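PDB 5HQA: alpha-glucosidase from Pseudoalteromonas sp. K8, which hydrolyses alpha-glucosides as a family 97 glycoside hydrolase that carries calcium and is activated by chloride. Local coordinates for residues D549-T552 and D553-Q556; A543-F546 and I547-V550. All coordinates share one frame; numbering follows the deposited sequence. Where two conformers were deposited one is given.

Contact 1 of 2, residues D549-T552 and D553-Q556; sequences DVPT and DWQQ
With CG set opposite its own carbonyl carbon and beside the backbone N (chi1 -50°), Trp554 swings its indole back along the chain onto Pro551, while in Val550 CG1 takes the place between backbone N and carbonyl carbon (chi1 66°), which leaves CG2, anti to the N, to face the indole. The six-membered end of the indole does most of the touching. Pro551 CG packs 3.5 Å from Trp554 CZ3, the proline ring crossing the indole at about a right angle, and Val550 CG2 reaches the ring edge, near its plane, 4.1 Å from Trp554 CH2. Pro551 O also lies 3.3 Å from Trp554 CZ2, approaching the ring obliquely. These residues form the linker between helix 541-549 of the TIM-barrel region and the first strand, 554-563, of the C-terminal antiparallel sheet. Val550 is the first residue to leave helical geometry, and after Pro551 the backbone kinks at Thr552 (psi 11°) before straightening at Asp553 and Trp554. Trp554 NE1 donates to a water in the indole plane at 2.9 Å, and that water may also give a long, weak bond to Thr552 O. A second water lies 2.7 Å from Thr552 O and 2.8 Å from Asp553 OD2, within donating distance of both, although it has more acceptors than protons. The carboxylate of Asp553 also takes a hydrogen bond from Gly71 N, in the N-terminal region, and Thr552 OG1 bonds to Pro526 O. The indole has a cation-pi partner in Arg572. Gln555 and Gln556 both face Lys573 in a classic beta bulge.

Contact 2 of 2, residues A543-F546 and I547-V550; sequences AFQF and IQDV
Gln545 NE2 donates to Asp549 OD1 at 2.8 Å, one helical turn on. The partner lies in the amide plane of Gln545, yet the carboxylate is met from above, 45° out of its plane. Gln545 reaches it because CG is anti to the backbone N (chi1 -171°) and the chain then bends at chi2. On a neighbouring flank of helix 541-549, Gln548 lays CG over one face of the Phe544 ring in a CH-pi contact, 4.2 Å from the ring centroid, and its amide passes out beyond the CD2-CE2 side of the ring, tilted 21° from the ring plane. In the backbone, Gln548 N bonds to Phe544 O at 3.0 Å. The helix ends with Asp549 N on Gln545 O at 2.9 Å and Val550 N on Phe546 O at 2.9 Å; Phe546 O also receives a weak bond from Asp549 N. Val550 CB sits over one face of the Phe546 ring, offset toward its rim. Phe544 stacks on Tyr537, Phe546 meets Tyr616 edge-to-face, and Ile547 packs against helix 513-522. Asp549 OD2 forms a salt bridge with Arg657; this guanidinium and the Gln545 amide would favour the charged carboxylate, probably offsetting the unfavourable C-terminal helix dipole.

Following the chain from the N terminus, contact 2 comes first, binding residues 543-546 to 547-550 within the last turns of helix 541-549. Contact 1 begins where it ends: the two share Asp549 and Val550, their centres lie about 13 Å apart, and they overlap in sequence rather than nest or cross. Neither closes a long loop; contact 2 is a helix turn and contact 1 a fold-back in the linker to strand 554-563. Together they carry the chain from the barrel side to the C-terminal sheet. Tyr586 of strand 585-591 touches both shared residues, and Lys265, on barrel strand 264-269, bonds to Ile547 O and Val550 O.

Contact 1 of 2, residues D549-T552 and D553-Q556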
loop_
_atom_site.group_PDB
_atom_site.type_symbol
_atom_site.label_atom_id
_atom_site.label_comp_id
_atom_site.label_asym_id
_atom_site.label_seq_id
_atom_site.Cartn_x
_atom_site.Cartn_y
_atom_site.Cartn_z
ATOM N N ASP A 549 4.808 15.276 17.414
ATOM C CA ASP A 549 5.584 14.295 18.166
ATOM C C ASP A 549 5.758 12.980 17.413
ATOM O O ASP A 549 6.790 12.316 17.567
ATOM C CB ASP A 549 4.924 13.996 19.516
ATOM C CG ASP A 549 5.084 15.121 20.531
ATOM O OD1 ASP A 549 5.817 16.109 20.275
ATOM O OD2 ASP A 549 4.475 14.989 21.617
ATOM N N VAL A 550 4.778 12.574 16.613
ATOM C CA VAL A 550 4.702 11.169 16.214
ATOM C C VAL A 550 5.777 10.850 15.175
ATOM O O VAL A 550 5.983 11.626 14.230
ATOM C CB VAL A 550 3.287 10.818 15.713
ATOM C CG1 VAL A 550 2.935 11.555 14.399
ATOM C CG2 VAL A 550 3.109 9.298 15.580
ATOM N N PRO A 551 6.497 9.736 15.314
ATOM C CA PRO A 551 7.463 9.320 14.291
ATOM C C PRO A 551 6.754 8.610 13.138
ATOM O O PRO A 551 5.539 8.388 13.162
ATOM C CB PRO A 551 8.396 8.379 15.055
ATOM C CG PRO A 551 7.555 7.820 16.158
ATOM C CD PRO A 551 6.553 8.891 16.518
ATOM N N THR A 552 7.537 8.281 12.099
ATOM C CA THR A 552 7.037 7.550 10.938
ATOM C C THR A 552 7.877 6.307 10.658
ATOM O O THR A 552 7.724 5.685 9.598
ATOM C CB THR A 552 7.010 8.434 9.682
ATOM O OG1 THR A 552 8.352 8.684 9.246
ATOM C CG2 THR A 552 6.321 9.770 9.959
ATOM N N ASP A 553 8.759 5.937 11.574
ATOM C CA ASP A 553 9.687 4.836 11.370
ATOM C C ASP A 553 9.756 4.065 12.679
ATOM O O ASP A 553 9.934 4.664 13.744
ATOM C CB ASP A 553 11.061 5.371 10.954
ATOM C CG ASP A 553 11.982 4.285 10.434
ATOM O OD1 ASP A 553 13.211 4.448 10.587
ATOM O OD2 ASP A 553 11.483 3.281 9.873
ATOM N N TRP A 554 9.595 2.750 12.609
ATOM C CA TRP A 554 9.257 1.976 13.788
ATOM C C TRP A 554 10.193 0.792 13.919
ATOM O O TRP A 554 10.484 0.113 12.930
ATOM C CB TRP A 554 7.810 1.476 13.703
ATOM C CG TRP A 554 6.825 2.564 13.371
ATOM C CD1 TRP A 554 6.284 2.843 12.141
ATOM C CD2 TRP A 554 6.267 3.516 14.281
ATOM N NE1 TRP A 554 5.423 3.914 12.235
ATOM C CE2 TRP A 554 5.397 4.346 13.538
ATOM C CE3 TRP A 554 6.430 3.757 15.654
ATOM C CZ2 TRP A 554 4.679 5.391 14.124
ATOM C CZ3 TRP A 554 5.707 4.795 16.239
ATOM C CH2 TRP A 554 4.845 5.598 15.471
ATOM N N GLN A 555 10.674 0.536 15.137
ATOM C CA GLN A 555 11.436 -0.693 15.309
ATOM C C GLN A 555 10.541 -1.905 15.532
ATOM O O GLN A 555 10.978 -3.030 15.268
ATOM C CB GLN A 555 12.451 -0.571 16.449
ATOM C CG GLN A 555 11.925 -0.054 17.756
ATOM C CD GLN A 555 12.988 -0.145 18.840
ATOM O OE1 GLN A 555 13.601 -1.198 19.015
ATOM N NE2 GLN A 555 13.232 0.957 19.547
ATOM N N GLN A 556 9.302 -1.705 15.983
ATOM C CA GLN A 556 8.351 -2.807 16.101
ATOM C C GLN A 556 6.935 -2.274 15.927
ATOM O O GLN A 556 6.652 -1.117 16.239
ATOM C CB GLN A 556 8.490 -3.543 17.446
ATOM C CG GLN A 556 7.710 -4.869 17.533
ATOM C CD GLN A 556 7.972 -5.812 16.344
ATOM O OE1 GLN A 556 7.307 -5.728 15.307
ATOM N NE2 GLN A 556 8.955 -6.704 16.495
HETATM O O HOH W 1 9.355 4.051 8.151
HETATM O O HOH W 2 4.353 5.482 9.978
#

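Contact 2 of 2, residues A543-F546 and I547-V550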
loop_
_atom_site.group_PDB
_atom_site.type_symbol
_atom_site.label_atom_id
_atom_site.label_comp_id
_atom_site.label_asym_id
_atom_site.label_seq_id
_atom_site.Cartn_x
_atom_site.Cartn_y
_atom_site.Cartn_z
ATOM N N ALA A 543 -3.911 19.704 19.982
ATOM C CA ALA A 543 -4.064 18.518 19.148
ATOM C C ALA A 543 -2.893 18.376 18.191
ATOM O O ALA A 543 -2.420 17.261 17.932
ATOM C CB ALA A 543 -5.382 18.590 18.372
ATOM N N PHE A 544 -2.415 19.499 17.647
ATOM C CA PHE A 544 -1.319 19.462 16.685
ATOM C C PHE A 544 -0.051 18.882 17.297
ATOM O O PHE A 544 0.794 18.337 16.574
ATOM C CB PHE A 544 -1.065 20.878 16.157
ATOM C CG PHE A 544 -0.146 20.937 14.961
ATOM C CD1 PHE A 544 -0.299 20.053 13.905
ATOM C CD2 PHE A 544 0.844 21.912 14.882
ATOM C CE1 PHE A 544 0.530 20.126 12.800
ATOM C CE2 PHE A 544 1.681 21.989 13.780
ATOM C CZ PHE A 544 1.526 21.090 12.743
ATOM N N GLN A 545 0.095 18.977 18.624
ATOM C CA GLN A 545 1.294 18.454 19.278
ATOM C C GLN A 545 1.486 16.964 19.006
ATOM O O GLN A 545 2.629 16.500 18.884
ATOM C CB GLN A 545 1.235 18.720 20.784
ATOM C CG GLN A 545 2.539 18.402 21.510
ATOM C CD GLN A 545 3.678 19.307 21.074
ATOM O OE1 GLN A 545 3.592 20.535 21.174
ATOM N NE2 GLN A 545 4.752 18.703 20.580
ATOM N N PHE A 546 0.399 16.193 18.889
ATOM C CA PHE A 546 0.584 14.776 18.593
ATOM C C PHE A 546 1.233 14.577 17.231
ATOM O O PHE A 546 2.119 13.728 17.075
ATOM C CB PHE A 546 -0.728 14.002 18.642
ATOM C CG PHE A 546 -0.526 12.533 18.419
ATOM C CD1 PHE A 546 -0.020 11.735 19.442
ATOM C CD2 PHE A 546 -0.768 11.958 17.175
ATOM C CE1 PHE A 546 0.209 10.371 19.239
ATOM C CE2 PHE A 546 -0.542 10.602 16.964
ATOM C CZ PHE A 546 -0.049 9.810 17.999
ATOM N N ILE A 547 0.794 15.338 16.226
ATOM C CA ILE A 547 1.381 15.216 14.896
ATOM C C ILE A 547 2.842 15.647 14.920
ATOM O O ILE A 547 3.694 15.043 14.258
ATOM C CB ILE A 547 0.563 16.032 13.878
ATOM C CG1 ILE A 547 -0.876 15.521 13.833
ATOM C CG2 ILE A 547 1.201 15.958 12.495
ATOM C CD1 ILE A 547 -1.771 16.258 12.821
ATOM N N GLN A 548 3.157 16.694 15.686
ATOM C CA GLN A 548 4.548 17.105 15.817
ATOM C C GLN A 548 5.390 16.024 16.472
ATOM O O GLN A 548 6.568 15.869 16.137
ATOM C CB GLN A 548 4.647 18.387 16.632
ATOM C CG GLN A 548 4.079 19.606 15.941
ATOM C CD GLN A 548 4.141 20.812 16.843
ATOM O OE1 GLN A 548 3.209 21.077 17.596
ATOM N NE2 GLN A 548 5.255 21.527 16.803
ATOM N N ASP A 549 4.808 15.276 17.414
ATOM C CA ASP A 549 5.584 14.295 18.166
ATOM C C ASP A 549 5.758 12.980 17.413
ATOM O O ASP A 549 6.790 12.316 17.567
ATOM C CB ASP A 549 4.924 13.996 19.516
ATOM C CG ASP A 549 5.084 15.121 20.531
ATOM O OD1 ASP A 549 5.817 16.109 20.275
ATOM O OD2 ASP A 549 4.475 14.989 21.617
ATOM N N VAL A 550 4.778 12.574 16.613
ATOM C CA VAL A 550 4.702 11.169 16.214
ATOM C C VAL A 550 5.777 10.850 15.175
ATOM O O VAL A 550 5.983 11.626 14.230
ATOM C CB VAL A 550 3.287 10.818 15.713
ATOM C CG1 VAL A 550 2.935 11.555 14.399
ATOM C CG2 VAL A 550 3.109 9.298 15.580
HETATM O O HOH W 3 5.153 23.160 19.632
#